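Local coordinates for protein polymeric immunoglobulin receptor (Mus musculus, PDB 4NOF) that probably binds polymeric immunoglobulins and carries them across epithelia, this part being the second of its V-type immunoglobulin domains, at residues Asn57-Lys69 with Tyr77-Tyr91. Numbering follows the deposited sequence. Where two conformers were deposited one is given.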
loop_
_atom_site.group_PDB
_atom_site.type_symbol
_atom_site.label_atom_id
_atom_site.label_comp_id
_atom_site.label_asym_id
_atom_site.label_seq_id
_atom_site.Cartn_x
_atom_site.Cartn_y
_atom_site.Cartn_z
ATOM N N ASN A 57 4.720 -1.517 10.562
ATOM C CA ASN A 57 4.208 -0.516 11.536
ATOM C C ASN A 57 3.459 -1.245 12.626
ATOM O O ASN A 57 2.612 -2.075 12.350
ATOM C CB ASN A 57 3.273 0.384 10.720
ATOM C CG ASN A 57 2.669 1.547 11.504
ATOM O OD1 ASN A 57 2.264 1.412 12.654
ATOM N ND2 ASN A 57 2.529 2.679 10.827
ATOM N N PRO A 58 3.731 -0.936 13.929
ATOM C CA PRO A 58 2.981 -1.590 15.010
ATOM C C PRO A 58 1.466 -1.523 14.908
ATOM O O PRO A 58 0.776 -2.437 15.399
ATOM C CB PRO A 58 3.417 -0.802 16.290
ATOM C CG PRO A 58 4.605 -0.040 15.934
ATOM C CD PRO A 58 4.746 0.025 14.411
ATOM N N SER A 59 0.934 -0.493 14.254
ATOM C CA SER A 59 -0.509 -0.384 14.052
ATOM C C SER A 59 -1.084 -1.375 13.044
ATOM O O SER A 59 -2.310 -1.559 13.003
ATOM C CB SER A 59 -0.898 1.037 13.655
ATOM O OG SER A 59 -0.568 1.945 14.711
ATOM N N TYR A 60 -0.223 -2.047 12.287
ATOM C CA TYR A 60 -0.641 -2.993 11.259
ATOM C C TYR A 60 -0.117 -4.408 11.470
ATOM O O TYR A 60 -0.446 -5.303 10.724
ATOM C CB TYR A 60 -0.177 -2.513 9.897
ATOM C CG TYR A 60 -0.837 -1.271 9.366
ATOM C CD1 TYR A 60 -0.353 -0.011 9.700
ATOM C CD2 TYR A 60 -1.911 -1.345 8.481
ATOM C CE1 TYR A 60 -0.918 1.150 9.168
ATOM C CE2 TYR A 60 -2.481 -0.187 7.948
ATOM C CZ TYR A 60 -1.994 1.058 8.300
ATOM O OH TYR A 60 -2.523 2.244 7.778
ATOM N N ILE A 61 0.695 -4.642 12.498
ATOM C CA ILE A 61 1.263 -5.976 12.632
ATOM C C ILE A 61 0.138 -6.988 12.877
ATOM O O ILE A 61 -0.872 -6.687 13.540
ATOM C CB ILE A 61 2.360 -6.066 13.715
ATOM C CG1 ILE A 61 3.109 -7.396 13.563
ATOM C CG2 ILE A 61 1.752 -5.835 15.071
ATOM C CD1 ILE A 61 4.402 -7.536 14.318
ATOM N N GLY A 62 0.284 -8.138 12.244
ATOM C CA GLY A 62 -0.752 -9.182 12.271
ATOM C C GLY A 62 -1.902 -8.962 11.294
ATOM O O GLY A 62 -2.762 -9.834 11.154
ATOM N N ARG A 63 -1.932 -7.798 10.647
ATOM C CA ARG A 63 -3.011 -7.420 9.712
ATOM C C ARG A 63 -2.531 -7.160 8.307
ATOM O O ARG A 63 -3.343 -7.121 7.388
ATOM C CB ARG A 63 -3.732 -6.130 10.151
ATOM C CG ARG A 63 -4.245 -6.111 11.547
ATOM C CD ARG A 63 -5.207 -4.948 11.775
ATOM N NE ARG A 63 -4.648 -3.609 11.756
ATOM C CZ ARG A 63 -5.063 -2.625 10.941
ATOM N NH1 ARG A 63 -6.007 -2.859 10.048
ATOM N NH2 ARG A 63 -4.531 -1.405 11.020
ATOM N N ALA A 64 -1.238 -6.903 8.116
ATOM C CA ALA A 64 -0.696 -6.563 6.827
ATOM C C ALA A 64 0.265 -7.655 6.363
ATOM O O ALA A 64 1.070 -8.160 7.136
ATOM C CB ALA A 64 0.028 -5.217 6.875
ATOM N N LYS A 65 0.166 -8.015 5.096
ATOM C CA LYS A 65 1.080 -8.983 4.523
ATOM C C LYS A 65 1.426 -8.533 3.116
ATOM O O LYS A 65 0.554 -8.047 2.356
ATOM C CB LYS A 65 0.449 -10.370 4.509
ATOM C CG LYS A 65 0.143 -10.933 5.899
ATOM C CD LYS A 65 1.415 -11.242 6.687
ATOM C CE LYS A 65 1.133 -11.824 8.073
ATOM N NZ LYS A 65 0.208 -10.997 8.912
ATOM N N LEU A 66 2.706 -8.661 2.787
ATOM C CA LEU A 66 3.229 -8.247 1.500
ATOM C C LEU A 66 3.712 -9.490 0.761
ATOM O O LEU A 66 4.485 -10.264 1.320
ATOM C CB LEU A 66 4.390 -7.282 1.681
ATOM C CG LEU A 66 4.891 -6.519 0.465
ATOM C CD1 LEU A 66 5.609 -5.211 0.824
ATOM C CD2 LEU A 66 5.860 -7.386 -0.352
ATOM N N PHE A 67 3.247 -9.668 -0.465
ATOM C CA PHE A 67 3.594 -10.886 -1.229
ATOM C C PHE A 67 3.522 -10.626 -2.721
ATOM O O PHE A 67 3.000 -9.599 -3.175
ATOM C CB PHE A 67 2.668 -12.029 -0.835
ATOM C CG PHE A 67 1.204 -11.725 -1.031
ATOM C CD1 PHE A 67 0.470 -11.098 -0.034
ATOM C CD2 PHE A 67 0.562 -12.047 -2.216
ATOM C CE1 PHE A 67 -0.877 -10.807 -0.219
ATOM C CE2 PHE A 67 -0.772 -11.785 -2.390
ATOM C CZ PHE A 67 -1.500 -11.154 -1.414
ATOM N N MET A 68 4.048 -11.589 -3.460
ATOM C CA MET A 68 3.878 -11.673 -4.900
ATOM C C MET A 68 3.118 -12.967 -5.268
ATOM O O MET A 68 2.787 -13.767 -4.392
ATOM C CB MET A 68 5.220 -11.526 -5.595
ATOM C CG MET A 68 5.785 -10.103 -5.502
ATOM S SD MET A 68 7.400 -9.834 -6.209
ATOM C CE MET A 68 7.002 -9.799 -7.966
ATOM N N LYS A 69 2.746 -13.099 -6.541
ATOM C CA LYS A 69 1.938 -14.238 -6.986
ATOM C C LYS A 69 2.539 -14.857 -8.226
ATOM O O LYS A 69 2.945 -14.155 -9.136
ATOM C CB LYS A 69 0.537 -13.807 -7.356
ATOM C CG LYS A 69 -0.337 -13.363 -6.204
ATOM C CD LYS A 69 -0.882 -14.513 -5.389
ATOM C CE LYS A 69 -2.044 -15.195 -6.101
ATOM N NZ LYS A 69 -2.817 -16.043 -5.158
ATOM N N TYR A 77 1.761 -7.193 -3.859
ATOM C CA TYR A 77 0.477 -7.021 -3.217
ATOM C C TYR A 77 0.669 -6.804 -1.743
ATOM O O TYR A 77 1.579 -7.358 -1.140
ATOM C CB TYR A 77 -0.435 -8.211 -3.424
ATOM C CG TYR A 77 -0.684 -8.557 -4.865
ATOM C CD1 TYR A 77 -1.701 -7.923 -5.588
ATOM C CD2 TYR A 77 0.139 -9.456 -5.526
ATOM C CE1 TYR A 77 -1.928 -8.241 -6.936
ATOM C CE2 TYR A 77 -0.082 -9.767 -6.884
ATOM C CZ TYR A 77 -1.109 -9.168 -7.566
ATOM O OH TYR A 77 -1.315 -9.486 -8.916
ATOM N N VAL A 78 -0.191 -5.961 -1.174
ATOM C CA VAL A 78 -0.312 -5.858 0.275
ATOM C C VAL A 78 -1.745 -6.083 0.707
ATOM O O VAL A 78 -2.647 -5.358 0.288
ATOM C CB VAL A 78 0.175 -4.492 0.803
ATOM C CG1 VAL A 78 0.022 -4.435 2.307
ATOM C CG2 VAL A 78 1.631 -4.266 0.401
ATOM N N ASN A 79 -1.971 -7.132 1.491
ATOM C CA ASN A 79 -3.283 -7.359 2.039
ATOM C C ASN A 79 -3.336 -6.720 3.383
ATOM O O ASN A 79 -2.449 -6.929 4.187
ATOM C CB ASN A 79 -3.636 -8.847 2.161
ATOM C CG ASN A 79 -5.088 -9.048 2.596
ATOM O OD1 ASN A 79 -5.341 -9.248 3.763
ATOM N ND2 ASN A 79 -6.030 -8.894 1.678
ATOM N N ILE A 80 -4.369 -5.925 3.632
ATOM C CA ILE A 80 -4.619 -5.411 4.962
ATOM C C ILE A 80 -5.963 -5.906 5.433
ATOM O O ILE A 80 -6.980 -5.662 4.782
ATOM C CB ILE A 80 -4.580 -3.861 5.030
ATOM C CG1 ILE A 80 -3.253 -3.312 4.504
ATOM C CG2 ILE A 80 -4.788 -3.379 6.451
ATOM C CD1 ILE A 80 -3.292 -1.847 4.232
ATOM N N SER A 81 -5.950 -6.616 6.549
ATOM C CA SER A 81 -7.193 -7.172 7.108
ATOM C C SER A 81 -7.718 -6.378 8.312
ATOM O O SER A 81 -7.040 -5.529 8.865
ATOM C CB SER A 81 -6.964 -8.620 7.499
ATOM O OG SER A 81 -5.990 -8.723 8.504
ATOM N N HIS A 82 -8.944 -6.692 8.721
ATOM C CA HIS A 82 -9.564 -6.065 9.885
ATOM C C HIS A 82 -9.508 -4.549 9.795
ATOM O O HIS A 82 -9.081 -3.859 10.713
ATOM C CB HIS A 82 -8.881 -6.559 11.173
ATOM C CG HIS A 82 -8.970 -8.044 11.353
ATOM N ND1 HIS A 82 -7.862 -8.865 11.363
ATOM C CD2 HIS A 82 -10.043 -8.864 11.461
ATOM C CE1 HIS A 82 -8.248 -10.123 11.499
ATOM N NE2 HIS A 82 -9.567 -10.151 11.557
ATOM N N LEU A 83 -9.943 -4.024 8.657
ATOM C CA LEU A 83 -9.860 -2.590 8.422
ATOM C C LEU A 83 -10.567 -1.757 9.478
ATOM O O LEU A 83 -11.663 -2.126 9.932
ATOM C CB LEU A 83 -10.421 -2.258 7.065
ATOM C CG LEU A 83 -9.560 -2.748 5.898
ATOM C CD1 LEU A 83 -10.351 -2.711 4.599
ATOM C CD2 LEU A 83 -8.314 -1.898 5.785
ATOM N N THR A 84 -9.916 -0.662 9.864
ATOM C CA THR A 84 -10.434 0.346 10.786
ATOM C C THR A 84 -10.626 1.687 10.088
ATOM O O THR A 84 -10.050 1.945 9.020
ATOM C CB THR A 84 -9.470 0.606 11.967
ATOM O OG1 THR A 84 -8.246 1.214 11.519
ATOM C CG2 THR A 84 -9.162 -0.691 12.702
ATOM N N HIS A 85 -11.417 2.575 10.680
ATOM C CA HIS A 85 -11.558 3.870 10.042
ATOM C C HIS A 85 -10.219 4.621 9.955
ATOM O O HIS A 85 -9.965 5.359 9.007
ATOM C CB HIS A 85 -12.628 4.755 10.667
ATOM C CG HIS A 85 -12.924 5.956 9.828
ATOM N ND1 HIS A 85 -12.518 7.227 10.171
ATOM C CD2 HIS A 85 -13.528 6.064 8.620
ATOM C CE1 HIS A 85 -12.892 8.072 9.226
ATOM N NE2 HIS A 85 -13.503 7.391 8.272
ATOM N N ASN A 86 -9.330 4.373 10.895
ATOM C CA ASN A 86 -8.023 4.998 10.879
ATOM C C ASN A 86 -7.123 4.534 9.719
ATOM O O ASN A 86 -6.160 5.209 9.396
ATOM C CB ASN A 86 -7.310 4.761 12.199
ATOM C CG ASN A 86 -7.833 5.675 13.320
ATOM O OD1 ASN A 86 -8.568 6.647 13.071
ATOM N ND2 ASN A 86 -7.465 5.355 14.549
ATOM N N ASP A 87 -7.449 3.386 9.123
ATOM C CA ASP A 87 -6.740 2.888 7.927
ATOM C C ASP A 87 -7.089 3.704 6.682
ATOM O O ASP A 87 -6.381 3.633 5.696
ATOM C CB ASP A 87 -7.067 1.415 7.650
ATOM C CG ASP A 87 -6.508 0.459 8.715
ATOM O OD1 ASP A 87 -5.407 0.741 9.247
ATOM O OD2 ASP A 87 -7.159 -0.579 8.981
ATOM N N ALA A 88 -8.191 4.439 6.701
ATOM C CA ALA A 88 -8.577 5.199 5.527
ATOM C C ALA A 88 -7.559 6.255 5.195
ATOM O O ALA A 88 -6.964 6.877 6.087
ATOM C CB ALA A 88 -9.949 5.848 5.705
ATOM N N GLY A 89 -7.432 6.515 3.892
ATOM C CA GLY A 89 -6.631 7.621 3.408
ATOM C C GLY A 89 -5.717 7.197 2.270
ATOM O O GLY A 89 -5.864 6.110 1.690
ATOM N N LEU A 90 -4.772 8.081 1.965
ATOM C CA LEU A 90 -3.844 7.869 0.853
ATOM C C LEU A 90 -2.640 7.060 1.278
ATOM O O LEU A 90 -2.116 7.251 2.378
ATOM C CB LEU A 90 -3.323 9.207 0.303
ATOM C CG LEU A 90 -4.384 10.038 -0.444
ATOM C CD1 LEU A 90 -3.882 11.472 -0.653
ATOM C CD2 LEU A 90 -4.799 9.377 -1.745
ATOM N N TYR A 91 -2.214 6.177 0.368
ATOM C CA TYR A 91 -1.026 5.351 0.506
ATOM C C TYR A 91 -0.217 5.443 -0.786
ATOM O O TYR A 91 -0.704 5.834 -1.847
ATOM C CB TYR A 91 -1.397 3.891 0.727
ATOM C CG TYR A 91 -2.120 3.553 2.015
ATOM C CD1 TYR A 91 -3.471 3.865 2.212
ATOM C CD2 TYR A 91 -1.472 2.820 3.016
ATOM C CE1 TYR A 91 -4.103 3.509 3.369
ATOM C CE2 TYR A 91 -2.126 2.437 4.166
ATOM C CZ TYR A 91 -3.437 2.798 4.355
ATOM O OH TYR A 91 -4.085 2.400 5.539
HETATM O O HOH W 1 -3.673 -9.451 5.891
#
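The D-E hairpin of this V-set immunoglobulin domain pairs strand 64-67 with strand 75-80, and beside it R63 and D87 form the salt bridge characteristic of V-type domains, where an arginine before strand D meets an aspartate before strand F. The grip is end-on: R63 NH2 reaches the syn lone pair of D87 OD1, nearly straight (178°). R63 NH1 lies 2.8 Å from D87 OD2. Guanidinium and carboxylate planes differ by only 19°. A bend at chi3 (-69°) turns the guanidinium so that NH1 also donates to S81 O (3.1 Å) and NH2 to S59 O. A second donor to D87 OD2, T84 N, comes from above the carboxylate plane and helps hold the acid in place. A leucine in place of R63 would probably leave the D87 carboxylate without its countercharge and S81 O without this donor. Paired backbone bonds join K65 with N79 and F67 with Y77, whereas L66 CG packs on V78 CG2, and V78 in turn touches I50 of the facing sheet. On the other surface, Y77 CB sits over the F67 ring face, 3.9 Å from its centroid. R63 NH2 lies over one face of the Y60 ring, whose OH donates to Y91 OH (2.7 Å), which in turn donates to D87 O at 2.6 Å.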